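Local coordinates for C-domain type II peptide synthetase (Streptomyces globisporus, PDB 4ZNM), which belongs to the condensation-domain family of peptide synthetases and is probably a free-standing member with the two-lobed fold of that family, at residues 46-51 against 160-165; 135-140 against 153-158. One frame throughout, in Å; residues are numbered along the deposited sequence.

Overall arrangement
Both contacts are buried and meet in one mixed β-sheet, with centres about 8 Å apart. Contact 2 ties strand 137-143 to strand 148-156 within the sheet, through main-chain hydrogen bonds, while contact 1 lays the start of helix 162-180 against strand 47-55 through apolar packing, with no hydrogen bond between the segments. Strand 148-156 lies between strands 137-143 and 47-55 and runs on, past a short turn, into that helix. Because residues 135-158 fall between 51 and 160, contact 2 is nested inside the chain loop closed by contact 1. Near the chain centre the chemistry is apolar; farther out, contact 2 brings an arginine and, at its loop end, a bound sodium ion.

Contact 1 of 2, residues 46-51 against 160-165; sequences YHIVGA and ADAWAM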
ATOM      1  N   TYR A  46     -12.360   0.799  -2.340  1.00 22.63           N
ATOM      2  CA  TYR A  46     -11.034   0.196  -2.511  1.00 22.71           C
ATOM      3  C   TYR A  46     -10.181   1.186  -3.296  1.00 20.23           C
ATOM      4  O   TYR A  46      -9.984   1.080  -4.517  1.00 18.85           O
ATOM      5  CB  TYR A  46     -11.113  -1.174  -3.203  1.00 20.19           C
ATOM      6  CG  TYR A  46      -9.805  -1.866  -3.244  1.00 21.91           C
ATOM      7  CD1 TYR A  46      -9.244  -2.395  -2.082  1.00 23.39           C
ATOM      8  CD2 TYR A  46      -9.115  -2.003  -4.432  1.00 26.95           C
ATOM      9  CE1 TYR A  46      -8.038  -3.057  -2.101  1.00 23.50           C
ATOM     10  CE2 TYR A  46      -7.880  -2.648  -4.456  1.00 23.46           C
ATOM     11  CZ  TYR A  46      -7.363  -3.177  -3.291  1.00 19.68           C
ATOM     12  OH  TYR A  46      -6.139  -3.807  -3.294  1.00 22.37           O
ATOM     13  N   HIS A  47      -9.726   2.209  -2.571  1.00 24.24           N
ATOM     14  CA  HIS A  47      -8.972   3.286  -3.163  1.00 24.39           C
ATOM     15  C   HIS A  47      -7.704   3.558  -2.374  1.00 24.33           C
ATOM     16  O   HIS A  47      -7.458   2.958  -1.328  1.00 20.60           O
ATOM     17  CB  HIS A  47      -9.824   4.568  -3.272  1.00 21.43           C
ATOM     18  CG  HIS A  47     -10.578   4.920  -2.030  1.00 18.77           C
ATOM     19  ND1 HIS A  47      -9.974   5.023  -0.793  1.00 22.80           N
ATOM     20  CD2 HIS A  47     -11.891   5.198  -1.840  1.00 18.57           C
ATOM     21  CE1 HIS A  47     -10.886   5.357   0.106  1.00 22.16           C
ATOM     22  NE2 HIS A  47     -12.053   5.485  -0.505  1.00 25.54           N
ATOM     23  N   ILE A  48      -6.868   4.417  -2.936  1.00 18.85           N
ATOM     24  CA  ILE A  48      -5.634   4.811  -2.286  1.00 20.35           C
ATOM     25  C   ILE A  48      -5.616   6.338  -2.310  1.00 19.20           C
ATOM     26  O   ILE A  48      -5.983   6.940  -3.324  1.00 17.82           O
ATOM     27  CB  ILE A  48      -4.393   4.173  -2.996  1.00 22.94           C
ATOM     28  CG1 ILE A  48      -3.086   4.630  -2.362  1.00 27.53           C
ATOM     29  CG2 ILE A  48      -4.385   4.549  -4.483  1.00 28.43           C
ATOM     30  CD1 ILE A  48      -1.839   3.841  -2.939  1.00 32.05           C
ATOM     31  N   VAL A  49      -5.218   6.959  -1.201  1.00 23.36           N
ATOM     32  CA  VAL A  49      -5.241   8.422  -1.093  1.00 22.62           C
ATOM     33  C   VAL A  49      -3.855   8.879  -0.742  1.00 25.17           C
ATOM     34  O   VAL A  49      -3.130   8.186  -0.062  1.00 28.06           O
ATOM     35  CB  VAL A  49      -6.236   8.942  -0.030  1.00 22.71           C
ATOM     36  CG1 VAL A  49      -7.608   8.421  -0.290  1.00 26.24           C
ATOM     37  CG2 VAL A  49      -5.751   8.528   1.367  1.00 35.66           C
ATOM     38  N   GLY A  50      -3.510  10.080  -1.176  1.00 22.50           N
ATOM     39  CA  GLY A  50      -2.255  10.688  -0.781  1.00 21.63           C
ATOM     40  C   GLY A  50      -2.437  12.194  -0.719  1.00 21.75           C
ATOM     41  O   GLY A  50      -3.363  12.765  -1.337  1.00 21.65           O
ATOM     42  N   ALA A  51      -1.573  12.818   0.056  1.00 19.97           N
ATOM     43  CA  ALA A  51      -1.613  14.268   0.239  1.00 21.61           C
ATOM     44  C   ALA A  51      -0.225  14.854   0.146  1.00 20.71           C
ATOM     45  O   ALA A  51       0.742  14.266   0.659  1.00 23.44           O
ATOM     46  CB  ALA A  51      -2.221  14.609   1.574  1.00 22.78           C
ATOM     47  N   ALA A 160      -4.009   1.988  -9.268  1.00 16.68           N
ATOM     48  CA  ALA A 160      -2.789   2.628  -8.782  1.00 19.20           C
ATOM     49  C   ALA A 160      -2.382   2.068  -7.450  1.00 16.43           C
ATOM     50  O   ALA A 160      -3.219   1.844  -6.585  1.00 19.65           O
ATOM     51  CB  ALA A 160      -3.006   4.166  -8.672  1.00 22.82           C
ATOM     52  N   ASP A 161      -1.092   1.808  -7.302  1.00 17.84           N
ATOM     53  CA  ASP A 161      -0.479   1.536  -6.010  1.00 19.84           C
ATOM     54  C   ASP A 161       0.339   2.759  -5.501  1.00 21.79           C
ATOM     55  O   ASP A 161       0.287   3.840  -6.099  1.00 20.12           O
ATOM     56  CB  ASP A 161       0.404   0.275  -6.101  1.00 17.94           C
ATOM     57  CG  ASP A 161       1.481   0.343  -7.228  1.00 20.20           C
ATOM     58  OD1 ASP A 161       1.848   1.454  -7.696  1.00 21.51           O
ATOM     59  OD2 ASP A 161       1.993  -0.753  -7.608  1.00 22.65           O
ATOM     60  N   ALA A 162       1.043   2.604  -4.380  1.00 18.03           N
ATOM     61  CA  ALA A 162       1.754   3.743  -3.771  1.00 19.71           C
ATOM     62  C   ALA A 162       2.760   4.351  -4.742  1.00 20.49           C
ATOM     63  O   ALA A 162       2.824   5.576  -4.900  1.00 23.77           O
ATOM     64  CB  ALA A 162       2.426   3.335  -2.479  1.00 21.51           C
ATOM     65  N   TRP A 163       3.494   3.510  -5.447  1.00 21.40           N
ATOM     66  CA  TRP A 163       4.504   3.996  -6.395  1.00 20.00           C
ATOM     67  C   TRP A 163       3.822   4.787  -7.508  1.00 22.84           C
ATOM     68  O   TRP A 163       4.284   5.876  -7.913  1.00 22.13           O
ATOM     69  CB  TRP A 163       5.323   2.814  -6.957  1.00 20.62           C
ATOM     70  CG  TRP A 163       6.361   3.172  -7.987  1.00 29.99           C
ATOM     71  CD1 TRP A 163       6.138   3.588  -9.249  1.00 34.49           C
ATOM     72  CD2 TRP A 163       7.787   3.087  -7.841  1.00 62.53           C
ATOM     73  NE1 TRP A 163       7.321   3.784  -9.902  1.00 43.66           N
ATOM     74  CE2 TRP A 163       8.351   3.485  -9.061  1.00 64.94           C
ATOM     75  CE3 TRP A 163       8.634   2.728  -6.792  1.00 95.36           C
ATOM     76  CZ2 TRP A 163       9.726   3.529  -9.272  1.00 84.25           C
ATOM     77  CZ3 TRP A 163      10.000   2.776  -6.998  1.00 99.12           C
ATOM     78  CH2 TRP A 163      10.533   3.176  -8.230  1.00 96.20           C
ATOM     79  N   ALA A 164       2.681   4.286  -7.963  1.00 19.09           N
ATOM     80  CA  ALA A 164       1.912   4.986  -8.997  1.00 18.23           C
ATOM     81  C   ALA A 164       1.449   6.360  -8.539  1.00 17.54           C
ATOM     82  O   ALA A 164       1.387   7.280  -9.341  1.00 18.55           O
ATOM     83  CB  ALA A 164       0.686   4.149  -9.434  1.00 25.00           C
HETATM   84  N   MSE A 165       1.093   6.491  -7.263  1.00 15.71           N
HETATM   85  CA  MSE A 165       0.608   7.771  -6.727  1.00 18.69           C
HETATM   86  C   MSE A 165       1.771   8.800  -6.727  1.00 18.33           C
HETATM   87  O   MSE A 165       1.592   9.965  -7.020  1.00 17.36           O
HETATM   88  CB  MSE A 165       0.055   7.609  -5.307  1.00 20.02           C
HETATM   89  CG  MSE A 165      -1.266   6.876  -5.205  1.00 80.57           C
HETATM   90 SE   MSE A 165      -2.738   7.838  -6.001  1.00100.66          SE
HETATM   91  CE  MSE A 165      -2.529   9.532  -5.103  1.00160.78           C
TER
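Apolar packing carries this contact, with Ile48 reaching from strand 47-55 to the first turn of helix 162-180. CG1 of Ile48 is anti to its own N (chi1 177°) and chi2 is also extended, which sends CD1 straight across to the backbone where the helix begins, 3.5 Å from Ala162 N. CD1 also lies 4.3 Å from Ala162 CB, and the other branch, CG2, lies 3.6 Å from Ala160 O. A branched side chain thus fits against two alanines, whose small methyls let the main chain come close. Met165, modelled as selenomethionine, runs past Ile48 in the opposite direction, its CG 3.8 Å from Ile48 CD1. Its chain bends at both chi2 and chi3, curling selenium and CE over the strand until CE sits 4.1 Å from Gly50 N. The lack of a side chain at Gly50 suits this approach, and Leu153 and Ala155 of the neighbouring strand extend the bed under Met165.

Polar interactions fix the helix end instead of bridging the two segments. Asp161 is the N-cap: Ala164 N reaches its OD1 at 3.0 Å in a fairly straight bond (154° at the hydrogen). OD1 is also in a salt bridge with Arg298, while OD2 accepts a hydrogen bond from the main-chain N of Phe310, so both carboxylate oxygens are engaged.

Asp161 is the last residue of the HHxxxD signature of condensation domains, and the contact seats the helix following that signature on the sheet.

Contact 2 of 2, residues 135-140 against 153-158; sequences PLLRAV and LIAHHT. With NA (sodium ion), chain C.
An antiparallel β hairpin, strands 137-143 and 148-156, is zipped together here around Arg138 and Ile154. These two form a hydrogen-bonded pair: Arg138 N donates to Ile154 O at 2.9 Å, and Ile154 N to Arg138 O at 3.0 Å. The ladder continues beyond the strand start, where His156 N reaches Leu136 O at 3.1 Å. The non-hydrogen-bonded pairs, Leu137 with Ala155 and Ala139 with Leu153, flank the Arg138-Ile154 pair, one on either side along the ladder.

The side chains of Arg138 and Ile154 rise together from the same face of the sheet. Ile154 CG2 touches Arg138 CB at 3.7 Å and also stands over the centre of the guanidinium, which the bend at chi3 (-77°) folds back above it. The aliphatic part of Arg138 thus packs on Ile154, and the flat guanidinium face can lie over a methyl while the N-H groups at its edge stay available, NH1 bonding to Thr127 OG1 and Gly128 O. His47 and Val49 of the next strand, 47-55, pack on Ile154.

The hairpin delivers the HHxxxD signature of condensation domains, which starts at His156. ND1 of that histidine and Thr158 OG1 share a hydrogen bond of 2.8 Å, and NE2 is bonded to Gly43 O; with both nitrogens engaged, the ring is fixed in rotation.

On the other face, Ala139 CB and Leu153 CD2 are tightly packed at 3.5 Å, and Leu137 CD1 rests on Ala155 CB; alanine lets helices 60-73 and 162-180 cover this face closely. At the loop end Pro135, which follows a cis peptide bond, gives its O to the sodium ion at 2.3 Å; among the ion's ligands are also a water, Ser130 O and Glu133 O.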
ATOM      1  N   PRO A 135     -14.803   9.019 -12.901  1.00 24.86           N
ATOM      2  CA  PRO A 135     -13.335   9.027 -12.881  1.00 20.21           C
ATOM      3  C   PRO A 135     -12.748   7.900 -12.031  1.00 19.62           C
ATOM      4  O   PRO A 135     -13.418   7.339 -11.182  1.00 20.95           O
ATOM      5  CB  PRO A 135     -13.003  10.381 -12.273  1.00 21.68           C
ATOM      6  CG  PRO A 135     -14.119  10.625 -11.295  1.00 24.46           C
ATOM      7  CD  PRO A 135     -15.363  10.004 -11.946  1.00 27.13           C
ATOM      8  N   LEU A 136     -11.485   7.596 -12.278  1.00 18.03           N
ATOM      9  CA  LEU A 136     -10.709   6.716 -11.436  1.00 20.09           C
ATOM     10  C   LEU A 136      -9.678   7.492 -10.607  1.00 22.90           C
ATOM     11  O   LEU A 136      -8.921   6.898  -9.831  1.00 21.05           O
ATOM     12  CB  LEU A 136     -10.015   5.690 -12.315  1.00 19.54           C
ATOM     13  CG  LEU A 136     -10.977   4.752 -13.063  1.00 21.35           C
ATOM     14  CD1 LEU A 136     -10.153   3.834 -13.939  1.00 24.75           C
ATOM     15  CD2 LEU A 136     -11.816   3.970 -12.086  1.00 24.93           C
ATOM     16  N   LEU A 137      -9.637   8.820 -10.793  1.00 20.72           N
ATOM     17  CA  LEU A 137      -8.736   9.694 -10.046  1.00 19.96           C
ATOM     18  C   LEU A 137      -9.506  10.969  -9.779  1.00 21.99           C
ATOM     19  O   LEU A 137     -10.068  11.518 -10.704  1.00 21.66           O
ATOM     20  CB  LEU A 137      -7.463  10.005 -10.838  1.00 20.74           C
ATOM     21  CG  LEU A 137      -6.520  11.093 -10.311  1.00 24.80           C
ATOM     22  CD1 LEU A 137      -5.754  10.635  -9.053  1.00 24.58           C
ATOM     23  CD2 LEU A 137      -5.496  11.532 -11.395  1.00 23.60           C
ATOM     24  N   ARG A 138      -9.551  11.405  -8.528  1.00 19.21           N
ATOM     25  CA  ARG A 138     -10.072  12.725  -8.194  1.00 20.31           C
ATOM     26  C   ARG A 138      -9.054  13.516  -7.403  1.00 24.29           C
ATOM     27  O   ARG A 138      -8.151  12.941  -6.793  1.00 18.05           O
ATOM     28  CB  ARG A 138     -11.336  12.641  -7.370  1.00 24.19           C
ATOM     29  CG  ARG A 138     -12.518  12.096  -8.112  1.00 31.18           C
ATOM     30  CD  ARG A 138     -13.833  12.367  -7.366  1.00 30.24           C
ATOM     31  NE  ARG A 138     -14.051  11.460  -6.236  1.00 37.95           N
ATOM     32  CZ  ARG A 138     -13.809  11.748  -4.959  1.00 38.89           C
ATOM     33  NH1 ARG A 138     -14.082  10.827  -4.022  1.00 31.90           N
ATOM     34  NH2 ARG A 138     -13.311  12.948  -4.612  1.00 42.60           N
ATOM     35  N   ALA A 139      -9.254  14.828  -7.364  1.00 27.50           N
ATOM     36  CA  ALA A 139      -8.381  15.710  -6.608  1.00 23.30           C
ATOM     37  C   ALA A 139      -9.176  16.741  -5.840  1.00 19.81           C
ATOM     38  O   ALA A 139     -10.168  17.312  -6.342  1.00 20.96           O
ATOM     39  CB  ALA A 139      -7.422  16.402  -7.522  1.00 21.81           C
ATOM     40  N   VAL A 140      -8.710  16.995  -4.632  1.00 19.46           N
ATOM     41  CA  VAL A 140      -9.276  18.017  -3.784  1.00 18.25           C
ATOM     42  C   VAL A 140      -8.098  18.909  -3.327  1.00 20.29           C
ATOM     43  O   VAL A 140      -7.143  18.433  -2.728  1.00 20.11           O
ATOM     44  CB  VAL A 140     -10.018  17.410  -2.595  1.00 21.54           C
ATOM     45  CG1 VAL A 140     -10.600  18.488  -1.724  1.00 23.33           C
ATOM     46  CG2 VAL A 140     -11.113  16.463  -3.081  1.00 25.83           C
ATOM     47  N   LEU A 153      -5.022  13.617  -3.500  1.00 21.80           N
ATOM     48  CA  LEU A 153      -5.435  12.766  -4.589  1.00 19.88           C
ATOM     49  C   LEU A 153      -6.018  11.441  -4.095  1.00 23.93           C
ATOM     50  O   LEU A 153      -5.561  10.837  -3.102  1.00 20.79           O
ATOM     51  CB  LEU A 153      -4.253  12.501  -5.507  1.00 20.39           C
ATOM     52  CG  LEU A 153      -3.518  13.738  -6.028  1.00 21.93           C
ATOM     53  CD1 LEU A 153      -2.398  13.272  -6.990  1.00 22.20           C
ATOM     54  CD2 LEU A 153      -4.495  14.703  -6.709  1.00 23.99           C
ATOM     55  N   ILE A 154      -7.019  10.980  -4.816  1.00 17.50           N
ATOM     56  CA  ILE A 154      -7.609   9.686  -4.551  1.00 19.00           C
ATOM     57  C   ILE A 154      -7.801   8.949  -5.854  1.00 19.08           C
ATOM     58  O   ILE A 154      -8.236   9.511  -6.848  1.00 20.96           O
ATOM     59  CB  ILE A 154      -8.917   9.826  -3.803  1.00 21.85           C
ATOM     60  CG1 ILE A 154      -9.498   8.444  -3.524  1.00 24.21           C
ATOM     61  CG2 ILE A 154      -9.858  10.706  -4.566  1.00 23.01           C
ATOM     62  CD1 ILE A 154     -10.702   8.496  -2.610  1.00 21.88           C
ATOM     63  N   ALA A 155      -7.440   7.676  -5.829  1.00 17.12           N
ATOM     64  CA  ALA A 155      -7.490   6.846  -7.014  1.00 22.80           C
ATOM     65  C   ALA A 155      -7.936   5.457  -6.628  1.00 19.55           C
ATOM     66  O   ALA A 155      -7.632   4.975  -5.532  1.00 16.81           O
ATOM     67  CB  ALA A 155      -6.124   6.786  -7.663  1.00 23.26           C
ATOM     68  N   HIS A 156      -8.627   4.795  -7.541  1.00 18.24           N
ATOM     69  CA  HIS A 156      -9.044   3.447  -7.271  1.00 21.79           C
ATOM     70  C   HIS A 156      -7.815   2.551  -7.229  1.00 22.14           C
ATOM     71  O   HIS A 156      -6.900   2.657  -8.048  1.00 22.15           O
ATOM     72  CB  HIS A 156     -10.051   2.945  -8.296  1.00 20.98           C
ATOM     73  CG  HIS A 156     -10.898   1.845  -7.750  1.00 19.56           C
ATOM     74  ND1 HIS A 156     -10.512   0.520  -7.773  1.00 18.13           N
ATOM     75  CD2 HIS A 156     -12.075   1.885  -7.083  1.00 18.38           C
ATOM     76  CE1 HIS A 156     -11.435  -0.212  -7.164  1.00 21.33           C
ATOM     77  NE2 HIS A 156     -12.392   0.596  -6.739  1.00 20.32           N
ATOM     78  N   HIS A 157      -7.797   1.666  -6.248  1.00 19.28           N
ATOM     79  CA  HIS A 157      -6.590   0.917  -5.928  1.00 19.04           C
ATOM     80  C   HIS A 157      -6.392  -0.290  -6.860  1.00 20.81           C
ATOM     81  O   HIS A 157      -5.347  -0.968  -6.809  1.00 22.94           O
ATOM     82  CB  HIS A 157      -6.673   0.550  -4.449  1.00 22.12           C
ATOM     83  CG  HIS A 157      -5.376   0.099  -3.835  1.00 23.13           C
ATOM     84  ND1 HIS A 157      -4.148   0.218  -4.457  1.00 26.07           N
ATOM     85  CD2 HIS A 157      -5.132  -0.480  -2.639  1.00 27.57           C
ATOM     86  CE1 HIS A 157      -3.208  -0.268  -3.668  1.00 26.76           C
ATOM     87  NE2 HIS A 157      -3.778  -0.701  -2.559  1.00 28.70           N
ATOM     88  N   THR A 158      -7.384  -0.557  -7.724  1.00 19.08           N
ATOM     89  CA  THR A 158      -7.168  -1.460  -8.867  1.00 21.44           C
ATOM     90  C   THR A 158      -6.353  -0.774  -9.961  1.00 21.94           C
ATOM     91  O   THR A 158      -5.768  -1.444 -10.810  1.00 21.73           O
ATOM     92  CB  THR A 158      -8.516  -1.963  -9.520  1.00 20.43           C
ATOM     93  OG1 THR A 158      -9.305  -0.831  -9.935  1.00 23.43           O
ATOM     94  CG2 THR A 158      -9.323  -2.856  -8.572  1.00 17.97           C
TER
HETATM   95 NA    NA C 501     -15.311   6.102 -10.818  1.00 23.63          NA
HETATM   96  O   HOH W   1     -16.619   7.520  -9.659  1.00 30.08           O